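Local coordinates for immune protein (Enterobacter cloacae, PDB 6D7Y) that binds the toxic C-terminal tip of a CdiA protein and so probably protects the cell from contact-dependent growth inhibition, at residues 7-12 with 94-99; 70-75 with 113-118; 78-83 with 100-105. All blocks are in the same frame, centred on the assembly; numbering follows the deposited sequence.

In the fold
The three contacts lie on one antiparallel sheet and the helix packed across it. Along the chain their segments interleave: 7-12, 70-75, 78-83, 94-99, 100-105, then 113-118. Interaction 1 pairs the central strands 3-10 and 93-102. Interaction 3 lies where strand 93-102 faces its hairpin partner 78-90, with its centre about 17 Å from that of interaction 1. Interaction 2, centred about 14 Å from interaction 1 and 10 Å from interaction 3, sets helix 105-126 against the end of strand 63-75. Phe115 ties the set together, touching Val7, Leu98, Phe72, Val74 and Leu80, so sheet and helix share one continuous hydrophobic layer.

Interaction 1 (7-12 with 94-99)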
ATOM      1  N   VAL B   7       4.831   0.836  -3.606  1.00 20.77           N
ATOM      2  CA  VAL B   7       5.437   0.545  -2.307  1.00 21.09           C
ATOM      3  C   VAL B   7       4.570  -0.549  -1.707  1.00 21.56           C
ATOM      4  O   VAL B   7       3.349  -0.574  -1.894  1.00 20.78           O
ATOM      5  CB  VAL B   7       5.596   1.754  -1.363  1.00 21.97           C
ATOM      6  CG1 VAL B   7       6.509   2.799  -1.980  1.00 21.72           C
ATOM      7  CG2 VAL B   7       4.253   2.351  -0.977  1.00 22.57           C
ATOM      8  N   ILE B   8       5.212  -1.452  -0.962  1.00 21.87           N
ATOM      9  CA  ILE B   8       4.536  -2.589  -0.392  1.00 23.09           C
ATOM     10  C   ILE B   8       4.859  -2.811   1.083  1.00 24.13           C
ATOM     11  O   ILE B   8       6.036  -2.719   1.480  1.00 23.84           O
ATOM     12  CB  ILE B   8       5.034  -3.906  -1.077  1.00 23.54           C
ATOM     13  CG1 ILE B   8       4.863  -3.890  -2.608  1.00 23.09           C
ATOM     14  CG2 ILE B   8       4.331  -5.131  -0.500  1.00 24.51           C
ATOM     15  CD1 ILE B   8       3.472  -3.920  -3.095  1.00 23.54           C
ATOM     16  N   PHE B   9       3.809  -3.075   1.871  1.00 25.31           N
ATOM     17  CA  PHE B   9       3.954  -3.498   3.281  1.00 27.56           C
ATOM     18  C   PHE B   9       3.755  -5.015   3.135  1.00 28.25           C
ATOM     19  O   PHE B   9       2.636  -5.478   2.886  1.00 27.49           O
ATOM     20  CB  PHE B   9       2.866  -2.943   4.183  1.00 28.97           C
ATOM     21  CG  PHE B   9       2.835  -1.439   4.313  1.00 29.24           C
ATOM     22  CD1 PHE B   9       2.056  -0.673   3.455  1.00 29.30           C
ATOM     23  CD2 PHE B   9       3.516  -0.794   5.345  1.00 30.72           C
ATOM     24  CE1 PHE B   9       1.983   0.706   3.602  1.00 29.87           C
ATOM     25  CE2 PHE B   9       3.452   0.586   5.495  1.00 31.05           C
ATOM     26  CZ  PHE B   9       2.674   1.337   4.620  1.00 30.51           C
ATOM     27  N   GLU B  10       4.832  -5.795   3.263  1.00 29.77           N
ATOM     28  CA  GLU B  10       4.760  -7.244   3.065  1.00 31.32           C
ATOM     29  C   GLU B  10       4.621  -7.994   4.380  1.00 33.13           C
ATOM     30  O   GLU B  10       5.355  -7.717   5.314  1.00 33.69           O
ATOM     31  CB  GLU B  10       6.015  -7.736   2.382  1.00 32.15           C
ATOM     32  CG  GLU B  10       5.960  -9.202   1.985  1.00 34.32           C
ATOM     33  CD  GLU B  10       7.265  -9.692   1.407  1.00 35.42           C
ATOM     34  OE1 GLU B  10       8.305  -9.404   2.003  1.00 37.95           O
ATOM     35  OE2 GLU B  10       7.246 -10.384   0.367  1.00 36.93           O
ATOM     36  N   GLY B  11       3.692  -8.952   4.420  1.00 34.04           N
ATOM     37  CA  GLY B  11       3.457  -9.772   5.620  1.00 36.40           C
ATOM     38  C   GLY B  11       2.973  -8.952   6.798  1.00 37.45           C
ATOM     39  O   GLY B  11       3.596  -8.921   7.848  1.00 38.10           O
ATOM     40  N   VAL B  12       1.843  -8.296   6.617  1.00 37.21           N
ATOM     41  CA  VAL B  12       1.273  -7.447   7.649  1.00 38.97           C
ATOM     42  C   VAL B  12       0.683  -8.320   8.771  1.00 41.66           C
ATOM     43  O   VAL B  12       0.244  -9.452   8.532  1.00 42.36           O
ATOM     44  CB  VAL B  12       0.189  -6.516   7.041  1.00 38.07           C
ATOM     45  CG1 VAL B  12      -0.439  -5.613   8.094  1.00 39.84           C
ATOM     46  CG2 VAL B  12       0.789  -5.683   5.914  1.00 36.58           C
ATOM     47  N   VAL B  94      -0.603 -11.654   4.369  1.00 36.91           N
ATOM     48  CA  VAL B  94      -1.290 -10.484   3.833  1.00 34.76           C
ATOM     49  C   VAL B  94      -0.319  -9.338   3.495  1.00 33.38           C
ATOM     50  O   VAL B  94       0.593  -9.035   4.261  1.00 32.43           O
ATOM     51  CB  VAL B  94      -2.337  -9.963   4.841  1.00 35.51           C
ATOM     52  CG1 VAL B  94      -3.003  -8.681   4.340  1.00 34.44           C
ATOM     53  CG2 VAL B  94      -3.386 -11.033   5.111  1.00 36.47           C
ATOM     54  N   ASP B  95      -0.533  -8.710   2.334  1.00 30.53           N
ATOM     55  CA  ASP B  95       0.266  -7.569   1.901  1.00 29.79           C
ATOM     56  C   ASP B  95      -0.684  -6.390   1.642  1.00 28.21           C
ATOM     57  O   ASP B  95      -1.844  -6.587   1.283  1.00 28.24           O
ATOM     58  CB  ASP B  95       0.983  -7.822   0.571  1.00 29.56           C
ATOM     59  CG  ASP B  95       2.120  -8.802   0.651  1.00 30.77           C
ATOM     60  OD1 ASP B  95       2.397  -9.420   1.703  1.00 31.97           O
ATOM     61  OD2 ASP B  95       2.768  -8.951  -0.403  1.00 31.91           O
ATOM     62  N   VAL B  96      -0.168  -5.181   1.830  1.00 26.92           N
ATOM     63  CA  VAL B  96      -0.887  -3.945   1.560  1.00 25.81           C
ATOM     64  C   VAL B  96       0.026  -3.189   0.604  1.00 24.02           C
ATOM     65  O   VAL B  96       1.184  -2.958   0.909  1.00 24.71           O
ATOM     66  CB  VAL B  96      -1.156  -3.144   2.840  1.00 28.02           C
ATOM     67  CG1 VAL B  96      -1.776  -1.801   2.515  1.00 28.54           C
ATOM     68  CG2 VAL B  96      -2.043  -3.952   3.796  1.00 29.61           C
ATOM     69  N   GLY B  97      -0.467  -2.823  -0.583  1.00 25.31           N
ATOM     70  CA  GLY B  97       0.364  -2.135  -1.522  1.00 23.48           C
ATOM     71  C   GLY B  97      -0.288  -0.892  -2.042  1.00 23.66           C
ATOM     72  O   GLY B  97      -1.504  -0.813  -2.055  1.00 23.59           O
ATOM     73  N   LEU B  98       0.547   0.075  -2.405  1.00 23.08           N
ATOM     74  CA  LEU B  98       0.112   1.358  -2.986  1.00 24.48           C
ATOM     75  C   LEU B  98       0.786   1.537  -4.332  1.00 23.26           C
ATOM     76  O   LEU B  98       2.020   1.595  -4.394  1.00 21.18           O
ATOM     77  CB  LEU B  98       0.474   2.539  -2.083  1.00 25.68           C
ATOM     78  CG  LEU B  98      -0.328   2.735  -0.788  1.00 28.68           C
ATOM     79  CD1 LEU B  98      -0.052   1.639   0.231  1.00 29.24           C
ATOM     80  CD2 LEU B  98       0.023   4.085  -0.174  1.00 30.53           C
ATOM     81  N   CYS B  99      -0.006   1.700  -5.409  1.00 23.50           N
ATOM     82  CA  CYS B  99       0.550   1.849  -6.762  1.00 23.26           C
ATOM     83  C   CYS B  99       0.148   3.227  -7.261  1.00 23.53           C
ATOM     84  O   CYS B  99      -1.000   3.626  -7.052  1.00 23.56           O
ATOM     85  CB  CYS B  99      -0.042   0.804  -7.713  1.00 26.01           C
ATOM     86  SG  CYS B  99       0.202  -0.901  -7.173  1.00 33.67           S
TER
HETATM   87  O   HOH W   1       0.597 -11.857   6.842  1.00 37.69           O
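Val7 to Phe9 run beside Val96 to Leu98 as neighbouring strands of the central antiparallel sheet, their directions 169° apart. Val7 and Leu98 form one hydrogen-bonded pair, with Leu98 N 2.9 Å from Val7 O; Phe9 and Val96 form the next, with Phe9 N 2.8 Å from Val96 O. The two valines and Phe9 suit an extended strand, and with Leu98 they turn to the face of the sheet that helices 17-25 and 105-126 bury. The edge of the Phe9 ring faces Leu98, its CE1 4.0 Å from Leu98 CD1, while Val96 CG2 is met by Val12 CG2 at 3.9 Å. Between the two pairs, on the other face, the bare backbone of Gly97 lets Ile8 lay its CD1 only 3.9 Å from Gly97 CA.

At Gly11 the backbone takes a positive phi, which glycine tolerates easily. Gly11 N donates to Asp95 OD1 over 3.0 Å, arriving 38° out of the carboxylate plane. Asp95 places CG anti to its own carbonyl carbon (chi1 -71°), which brings the carboxylate across to that N-H; the hydroxyl of Tyr90 also bonds OD1, so two groups fix its position. Val12 N then bonds Val94 O, and at the mouth of the ladder a water donates to Val12 O at 3.0 Å and accepts from Val94 N at 2.8 Å.

Interaction 2 (70-75 with 113-118); sequences EGFSVK and LEFQKY
Val74 O, which lies 4.3 Å from Tyr118 CD1, accepts a hydrogen bond from the ammonium group of Lys27. That same lysine makes cation-pi contacts with the rings of Tyr118 and Phe72, so one charge serves both the carbonyl and two aromatic groups from opposite partners of this contact. Tyr118 is held at its far end as well, its hydroxyl hydrogen-bonded to Glu23.

The rest of the contact is chiefly apolar. Val74 plants CG1 over the centre of the Phe115 ring, 3.6 Å from the centroid and 6° off the ring normal, a nearly vertical CH-pi contact. With CG1 anti to the backbone N (chi1 -172°), the other branch, CG2, lies over the CE2-CZ side of the same face, 3.8 Å from Phe115 CE2. A branched valine suits this place, since its two methyl groups spread over one flat face.

This is a helix packed across an antiparallel sheet: residues 72-75, on strand 63-75, cross residues 113-118 of helix 105-126 at 79°, close to a right angle. Although the CB of Phe115 starts away from the strand, its ring swings back to reach it. Phe72, one step further in on the same side of the strand as Val74, meets that ring obliquely, with its CE2 3.8 Å from Phe115 CZ.

At the outer margin Lys75 and Glu114 cross at about a right angle. The carboxylate touches the aliphatic part of the lysine, Glu114 OE2 lying 3.1 Å from Lys75 CG, whereas Lys75 NZ is 6.1 Å from that oxygen. This buried OE2 has no hydrogen-bonding partner in the model, which would probably favour a raised pKa for Glu114.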
ATOM      1  N   GLU B  70      -7.690   9.279  -3.391  1.00 36.46           N
ATOM      2  CA  GLU B  70      -7.344  10.577  -3.960  1.00 38.65           C
ATOM      3  C   GLU B  70      -6.737  11.472  -2.897  1.00 38.82           C
ATOM      4  O   GLU B  70      -7.212  11.496  -1.744  1.00 38.76           O
ATOM      5  CB  GLU B  70      -8.585  11.259  -4.543  1.00 42.45           C
ATOM      6  CG  GLU B  70      -8.318  12.672  -5.030  1.00 47.66           C
ATOM      7  CD  GLU B  70      -9.550  13.349  -5.569  1.00 53.40           C
ATOM      8  OE1 GLU B  70     -10.468  12.643  -6.052  1.00 58.63           O
ATOM      9  OE2 GLU B  70      -9.594  14.594  -5.523  1.00 60.08           O
ATOM     10  N   GLY B  71      -5.720  12.231  -3.301  1.00 38.55           N
ATOM     11  CA  GLY B  71      -5.055  13.192  -2.430  1.00 40.01           C
ATOM     12  C   GLY B  71      -4.318  12.535  -1.279  1.00 39.93           C
ATOM     13  O   GLY B  71      -4.558  12.864  -0.128  1.00 41.03           O
ATOM     14  N   PHE B  72      -3.418  11.610  -1.593  1.00 37.45           N
ATOM     15  CA  PHE B  72      -2.659  10.908  -0.562  1.00 37.66           C
ATOM     16  C   PHE B  72      -1.383  11.675  -0.235  1.00 39.49           C
ATOM     17  O   PHE B  72      -0.548  11.846  -1.104  1.00 38.27           O
ATOM     18  CB  PHE B  72      -2.290   9.498  -1.033  1.00 36.03           C
ATOM     19  CG  PHE B  72      -1.535   8.714  -0.007  1.00 36.06           C
ATOM     20  CD1 PHE B  72      -2.212   8.069   1.019  1.00 37.37           C
ATOM     21  CD2 PHE B  72      -0.145   8.654  -0.032  1.00 36.44           C
ATOM     22  CE1 PHE B  72      -1.524   7.360   1.991  1.00 37.54           C
ATOM     23  CE2 PHE B  72       0.546   7.940   0.937  1.00 36.27           C
ATOM     24  CZ  PHE B  72      -0.142   7.294   1.948  1.00 37.20           C
ATOM     25  N   SER B  73      -1.246  12.147   1.006  1.00 42.24           N
ATOM     26  CA  SER B  73      -0.047  12.890   1.412  1.00 45.03           C
ATOM     27  C   SER B  73       0.926  11.880   1.992  1.00 45.20           C
ATOM     28  O   SER B  73       0.570  11.126   2.890  1.00 44.83           O
ATOM     29  CB  SER B  73      -0.380  13.971   2.443  1.00 49.31           C
ATOM     30  OG  SER B  73      -0.925  13.401   3.617  1.00 50.19           O
ATOM     31  N   VAL B  74       2.145  11.862   1.480  1.00 45.60           N
ATOM     32  CA  VAL B  74       3.136  10.892   1.933  1.00 46.89           C
ATOM     33  C   VAL B  74       3.878  11.412   3.167  1.00 51.20           C
ATOM     34  O   VAL B  74       3.741  10.861   4.270  1.00 51.32           O
ATOM     35  CB  VAL B  74       4.130  10.555   0.799  1.00 45.57           C
ATOM     36  CG1 VAL B  74       5.034   9.397   1.196  1.00 45.21           C
ATOM     37  CG2 VAL B  74       3.368  10.201  -0.474  1.00 44.58           C
ATOM     38  N   LYS B  75       4.627  12.492   2.980  1.00 54.90           N
ATOM     39  CA  LYS B  75       5.428  13.063   4.050  1.00 60.36           C
ATOM     40  C   LYS B  75       5.780  14.488   3.663  1.00 63.80           C
ATOM     41  O   LYS B  75       5.803  14.816   2.476  1.00 62.75           O
ATOM     42  CB  LYS B  75       6.722  12.256   4.161  1.00 60.73           C
ATOM     43  CG  LYS B  75       7.597  12.466   5.391  1.00 64.92           C
ATOM     44  CD  LYS B  75       7.126  11.688   6.605  1.00 65.49           C
ATOM     45  CE  LYS B  75       8.211  11.702   7.674  1.00 68.86           C
ATOM     46  NZ  LYS B  75       7.905  10.789   8.808  1.00 70.44           N
ATOM     47  N   LEU B 113      11.902   8.061  -1.224  1.00 30.20           N
ATOM     48  CA  LEU B 113      12.621   8.332   0.023  1.00 31.89           C
ATOM     49  C   LEU B 113      11.674   8.806   1.119  1.00 32.16           C
ATOM     50  O   LEU B 113      11.868   8.478   2.292  1.00 31.46           O
ATOM     51  CB  LEU B 113      13.802   9.283  -0.173  1.00 34.98           C
ATOM     52  CG  LEU B 113      15.030   8.721  -0.905  1.00 37.05           C
ATOM     53  CD1 LEU B 113      16.098   9.793  -1.012  1.00 39.29           C
ATOM     54  CD2 LEU B 113      15.612   7.507  -0.189  1.00 37.69           C
ATOM     55  N   GLU B 114      10.637   9.544   0.744  1.00 32.60           N
ATOM     56  CA  GLU B 114       9.635   9.971   1.716  1.00 34.49           C
ATOM     57  C   GLU B 114       8.834   8.759   2.186  1.00 32.19           C
ATOM     58  O   GLU B 114       8.540   8.646   3.375  1.00 33.05           O
ATOM     59  CB  GLU B 114       8.735  11.076   1.155  1.00 37.46           C
ATOM     60  CG  GLU B 114       9.453  12.397   0.913  1.00 41.00           C
ATOM     61  CD  GLU B 114       9.979  13.091   2.175  1.00 46.14           C
ATOM     62  OE1 GLU B 114      10.555  14.192   2.028  1.00 53.18           O
ATOM     63  OE2 GLU B 114       9.838  12.577   3.313  1.00 48.45           O
ATOM     64  N   PHE B 115       8.496   7.840   1.271  1.00 29.78           N
ATOM     65  CA  PHE B 115       7.798   6.616   1.681  1.00 28.58           C
ATOM     66  C   PHE B 115       8.656   5.786   2.617  1.00 28.34           C
ATOM     67  O   PHE B 115       8.150   5.237   3.604  1.00 28.06           O
ATOM     68  CB  PHE B 115       7.382   5.743   0.492  1.00 26.81           C
ATOM     69  CG  PHE B 115       6.003   6.022  -0.020  1.00 26.50           C
ATOM     70  CD1 PHE B 115       4.899   5.612   0.717  1.00 27.98           C
ATOM     71  CD2 PHE B 115       5.803   6.619  -1.246  1.00 26.74           C
ATOM     72  CE1 PHE B 115       3.611   5.831   0.260  1.00 28.81           C
ATOM     73  CE2 PHE B 115       4.516   6.829  -1.720  1.00 27.70           C
ATOM     74  CZ  PHE B 115       3.417   6.434  -0.965  1.00 27.93           C
ATOM     75  N   GLN B 116       9.950   5.671   2.297  1.00 28.53           N
ATOM     76  CA  GLN B 116      10.873   4.897   3.153  1.00 29.99           C
ATOM     77  C   GLN B 116      10.837   5.415   4.600  1.00 32.49           C
ATOM     78  O   GLN B 116      10.777   4.632   5.560  1.00 32.19           O
ATOM     79  CB  GLN B 116      12.323   4.925   2.617  1.00 30.52           C
ATOM     80  CG  GLN B 116      13.261   3.994   3.409  1.00 33.12           C
ATOM     81  CD  GLN B 116      14.723   4.052   2.987  1.00 37.27           C
ATOM     82  OE1 GLN B 116      15.230   5.109   2.610  1.00 42.95           O
ATOM     83  NE2 GLN B 116      15.429   2.904   3.087  1.00 36.04           N
ATOM     84  N   LYS B 117      10.901   6.735   4.751  1.00 35.20           N
ATOM     85  CA  LYS B 117      10.858   7.360   6.079  1.00 38.44           C
ATOM     86  C   LYS B 117       9.539   7.086   6.798  1.00 37.81           C
ATOM     87  O   LYS B 117       9.524   6.702   7.977  1.00 38.34           O
ATOM     88  CB  LYS B 117      11.042   8.872   5.971  1.00 42.43           C
ATOM     89  CG  LYS B 117      12.390   9.329   5.451  1.00 44.42           C
ATOM     90  CD  LYS B 117      12.381  10.843   5.275  1.00 49.31           C
ATOM     91  CE  LYS B 117      13.689  11.363   4.705  1.00 51.39           C
ATOM     92  NZ  LYS B 117      14.821  11.066   5.622  1.00 54.37           N
ATOM     93  N   TYR B 118       8.439   7.327   6.086  1.00 36.74           N
ATOM     94  CA  TYR B 118       7.094   7.097   6.597  1.00 36.82           C
ATOM     95  C   TYR B 118       6.866   5.662   7.069  1.00 35.15           C
ATOM     96  O   TYR B 118       6.397   5.438   8.190  1.00 36.33           O
ATOM     97  CB  TYR B 118       6.035   7.465   5.541  1.00 37.74           C
ATOM     98  CG  TYR B 118       4.652   7.013   5.946  1.00 38.74           C
ATOM     99  CD1 TYR B 118       4.008   7.596   7.031  1.00 42.05           C
ATOM    100  CD2 TYR B 118       3.999   5.995   5.263  1.00 38.12           C
ATOM    101  CE1 TYR B 118       2.754   7.177   7.434  1.00 43.69           C
ATOM    102  CE2 TYR B 118       2.738   5.571   5.653  1.00 39.98           C
ATOM    103  CZ  TYR B 118       2.121   6.168   6.740  1.00 43.05           C
ATOM    104  OH  TYR B 118       0.874   5.759   7.153  1.00 47.28           O
TER

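Interaction 3 (78-83 with 100-105)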
ATOM      1  N   LEU B  78       4.334  16.580   0.452  1.00 66.57           N
ATOM      2  CA  LEU B  78       4.185  16.069  -0.927  1.00 64.29           C
ATOM      3  C   LEU B  78       2.954  15.150  -0.965  1.00 61.47           C
ATOM      4  O   LEU B  78       2.752  14.322  -0.061  1.00 60.15           O
ATOM      5  CB  LEU B  78       5.468  15.428  -1.486  1.00 63.38           C
ATOM      6  CG  LEU B  78       6.151  14.160  -0.989  1.00 62.04           C
ATOM      7  CD1 LEU B  78       5.321  12.918  -1.277  1.00 59.91           C
ATOM      8  CD2 LEU B  78       7.497  14.031  -1.699  1.00 62.59           C
ATOM      9  N   LYS B  79       2.137  15.323  -2.006  1.00 58.89           N
ATOM     10  CA  LYS B  79       0.866  14.622  -2.132  1.00 57.70           C
ATOM     11  C   LYS B  79       0.677  14.044  -3.543  1.00 55.94           C
ATOM     12  O   LYS B  79       0.888  14.731  -4.542  1.00 56.59           O
ATOM     13  CB  LYS B  79      -0.232  15.644  -1.811  1.00 61.04           C
ATOM     14  CG  LYS B  79      -1.582  15.104  -1.371  1.00 62.44           C
ATOM     15  CD  LYS B  79      -2.461  16.267  -0.922  1.00 64.82           C
ATOM     16  CE  LYS B  79      -3.722  15.820  -0.199  1.00 66.59           C
ATOM     17  NZ  LYS B  79      -4.521  16.974   0.315  1.00 69.61           N
ATOM     18  N   LEU B  80       0.280  12.776  -3.610  1.00 51.73           N
ATOM     19  CA  LEU B  80       0.065  12.088  -4.888  1.00 47.01           C
ATOM     20  C   LEU B  80      -1.406  12.263  -5.285  1.00 47.52           C
ATOM     21  O   LEU B  80      -2.292  12.011  -4.457  1.00 46.47           O
ATOM     22  CB  LEU B  80       0.379  10.605  -4.724  1.00 43.66           C
ATOM     23  CG  LEU B  80       1.737  10.312  -4.074  1.00 44.57           C
ATOM     24  CD1 LEU B  80       1.935   8.814  -3.887  1.00 42.77           C
ATOM     25  CD2 LEU B  80       2.877  10.910  -4.888  1.00 45.89           C
ATOM     26  N   PRO B  81      -1.679  12.685  -6.539  1.00 45.53           N
ATOM     27  CA  PRO B  81      -3.089  12.855  -6.972  1.00 45.69           C
ATOM     28  C   PRO B  81      -3.972  11.595  -6.872  1.00 43.13           C
ATOM     29  O   PRO B  81      -5.086  11.700  -6.332  1.00 41.83           O
ATOM     30  CB  PRO B  81      -2.964  13.297  -8.434  1.00 47.23           C
ATOM     31  CG  PRO B  81      -1.609  13.910  -8.537  1.00 48.43           C
ATOM     32  CD  PRO B  81      -0.731  13.168  -7.562  1.00 46.23           C
ATOM     33  N   VAL B  82      -3.501  10.432  -7.376  1.00 38.11           N
ATOM     34  CA  VAL B  82      -4.310   9.196  -7.303  1.00 35.51           C
ATOM     35  C   VAL B  82      -3.456   7.948  -7.021  1.00 31.77           C
ATOM     36  O   VAL B  82      -2.489   7.692  -7.728  1.00 31.63           O
ATOM     37  CB  VAL B  82      -5.100   8.928  -8.605  1.00 37.96           C
ATOM     38  CG1 VAL B  82      -6.034   7.732  -8.403  1.00 39.07           C
ATOM     39  CG2 VAL B  82      -5.908  10.155  -9.034  1.00 40.09           C
ATOM     40  N   VAL B  83      -3.878   7.149  -6.045  1.00 28.39           N
ATOM     41  CA  VAL B  83      -3.172   5.920  -5.676  1.00 27.45           C
ATOM     42  C   VAL B  83      -4.143   4.745  -5.653  1.00 27.29           C
ATOM     43  O   VAL B  83      -5.333   4.904  -5.259  1.00 29.67           O
ATOM     44  CB  VAL B  83      -2.561   6.081  -4.273  1.00 27.75           C
ATOM     45  CG1 VAL B  83      -1.920   4.782  -3.777  1.00 27.77           C
ATOM     46  CG2 VAL B  83      -1.572   7.233  -4.266  1.00 29.03           C
ATOM     47  N   PHE B 100       1.084   3.919  -7.903  1.00 22.42           N
ATOM     48  CA  PHE B 100       0.889   5.285  -8.426  1.00 24.85           C
ATOM     49  C   PHE B 100       1.849   5.600  -9.570  1.00 23.09           C
ATOM     50  O   PHE B 100       2.974   5.107  -9.605  1.00 21.85           O
ATOM     51  CB  PHE B 100       1.099   6.304  -7.302  1.00 27.23           C
ATOM     52  CG  PHE B 100       2.436   6.176  -6.614  1.00 28.72           C
ATOM     53  CD1 PHE B 100       2.600   5.300  -5.561  1.00 28.73           C
ATOM     54  CD2 PHE B 100       3.523   6.939  -7.025  1.00 29.06           C
ATOM     55  CE1 PHE B 100       3.831   5.173  -4.927  1.00 30.69           C
ATOM     56  CE2 PHE B 100       4.746   6.831  -6.405  1.00 29.91           C
ATOM     57  CZ  PHE B 100       4.917   5.939  -5.362  1.00 29.37           C
ATOM     58  N   TYR B 101       1.401   6.400 -10.542  1.00 23.57           N
ATOM     59  CA  TYR B 101       2.292   6.770 -11.629  1.00 23.74           C
ATOM     60  C   TYR B 101       3.126   7.990 -11.254  1.00 25.78           C
ATOM     61  O   TYR B 101       2.712   8.801 -10.410  1.00 27.59           O
ATOM     62  CB  TYR B 101       1.498   7.093 -12.932  1.00 25.20           C
ATOM     63  CG  TYR B 101       0.897   5.884 -13.592  1.00 25.19           C
ATOM     64  CD1 TYR B 101      -0.365   5.421 -13.235  1.00 27.78           C
ATOM     65  CD2 TYR B 101       1.586   5.191 -14.582  1.00 25.25           C
ATOM     66  CE1 TYR B 101      -0.922   4.297 -13.849  1.00 28.03           C
ATOM     67  CE2 TYR B 101       1.046   4.076 -15.194  1.00 25.75           C
ATOM     68  CZ  TYR B 101      -0.200   3.621 -14.820  1.00 27.02           C
ATOM     69  OH  TYR B 101      -0.743   2.515 -15.439  1.00 28.79           O
HETATM   70  N   MSE B 102       4.296   8.120 -11.884  1.00 26.09           N
HETATM   71  CA  MSE B 102       5.150   9.310 -11.737  1.00 28.22           C
HETATM   72  C   MSE B 102       5.636   9.593 -13.134  1.00 27.97           C
HETATM   73  O   MSE B 102       5.836   8.669 -13.920  1.00 26.80           O
HETATM   74  CB  MSE B 102       6.327   9.174 -10.780  1.00 29.46           C
HETATM   75  CG  MSE B 102       5.903   8.868  -9.348  1.00 31.52           C
HETATM   76 SE   MSE B 102       4.982  10.381  -8.461  1.00 42.55          SE
HETATM   77  CE  MSE B 102       6.403  11.744  -8.594  1.00 39.85           C
ATOM     78  N   ASN B 103       5.828  10.868 -13.463  1.00 31.67           N
ATOM     79  CA  ASN B 103       6.274  11.264 -14.824  1.00 34.11           C
ATOM     80  C   ASN B 103       7.738  10.973 -15.134  1.00 33.93           C
ATOM     81  O   ASN B 103       8.106  10.901 -16.312  1.00 34.63           O
ATOM     82  CB  ASN B 103       5.968  12.747 -15.098  1.00 38.06           C
ATOM     83  CG  ASN B 103       4.486  13.022 -15.292  1.00 40.39           C
ATOM     84  OD1 ASN B 103       3.709  12.123 -15.613  1.00 41.43           O
ATOM     85  ND2 ASN B 103       4.092  14.283 -15.138  1.00 43.33           N
ATOM     86  N   ASP B 104       8.575  10.793 -14.104  1.00 32.33           N
ATOM     87  CA  ASP B 104       9.988  10.505 -14.336  1.00 32.66           C
ATOM     88  C   ASP B 104      10.602   9.839 -13.119  1.00 31.45           C
ATOM     89  O   ASP B 104      10.010   9.869 -12.037  1.00 29.36           O
ATOM     90  CB  ASP B 104      10.741  11.778 -14.716  1.00 36.82           C
ATOM     91  CG  ASP B 104      10.692  12.830 -13.637  1.00 41.15           C
ATOM     92  OD1 ASP B 104      11.230  12.585 -12.544  1.00 47.61           O
ATOM     93  OD2 ASP B 104      10.155  13.928 -13.893  1.00 49.03           O
ATOM     94  N   PHE B 105      11.774   9.232 -13.307  1.00 29.96           N
ATOM     95  CA  PHE B 105      12.465   8.518 -12.225  1.00 30.00           C
ATOM     96  C   PHE B 105      13.011   9.437 -11.139  1.00 32.10           C
ATOM     97  O   PHE B 105      13.047   9.054  -9.971  1.00 30.73           O
ATOM     98  CB  PHE B 105      13.582   7.601 -12.767  1.00 28.96           C
ATOM     99  CG  PHE B 105      13.081   6.286 -13.314  1.00 28.19           C
ATOM    100  CD1 PHE B 105      12.650   6.176 -14.618  1.00 28.31           C
ATOM    101  CD2 PHE B 105      13.044   5.156 -12.508  1.00 26.98           C
ATOM    102  CE1 PHE B 105      12.183   4.969 -15.109  1.00 27.40           C
ATOM    103  CE2 PHE B 105      12.579   3.951 -12.990  1.00 26.44           C
ATOM    104  CZ  PHE B 105      12.147   3.860 -14.305  1.00 26.85           C
TER
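Leu80 rests a methyl group on the ring of Phe100: CD1 stands 3.9 Å from the ring centroid and 13° off its normal, a CH-pi contact over the face. Its other methyl, CD2, reaches the selenium of Met102, a selenomethionine, at 4.2 Å from SE. Leucine suits this place because its forked end can serve an aromatic face and the flexible chain of Met102 at once. At the root of the side chain, Val83 runs alongside Phe100 and points the same way, its CG2 4.1 Å from Phe100 CB. Val82 O comes 3.9 Å from that same CB.

The ring is brought under Leu80 by a first torsion that sets Phe100 CG between the backbone N and the carbonyl carbon (chi1 55°). Met102 instead bends at chi2 and chi3, curling its selenium back toward Leu80.

Further out, Phe115 of helix 105-126 packs on Leu80, and Phe5 of strand 3-10 packs on both Phe100 and Met102. Backbone hydrogen bonds hold Leu80 to Phe72 and Phe100 to Phe5, tying each strand to its other neighbour in the sheet, 63-75 for Leu80 and 3-10 for Phe100. The chain turns a corner at Pro81, whose ring-restrained phi fits the bend and sets Leu80 apart from Val82 and Val83. After Met102 the strand ends, and Asp104, the N-cap residue, bonds Ser107 N through OD1 to start helix 105-126. The whole is the open end of a beta hairpin, strands 78-90 and 93-102, leading directly into a helix that packs on the sheet.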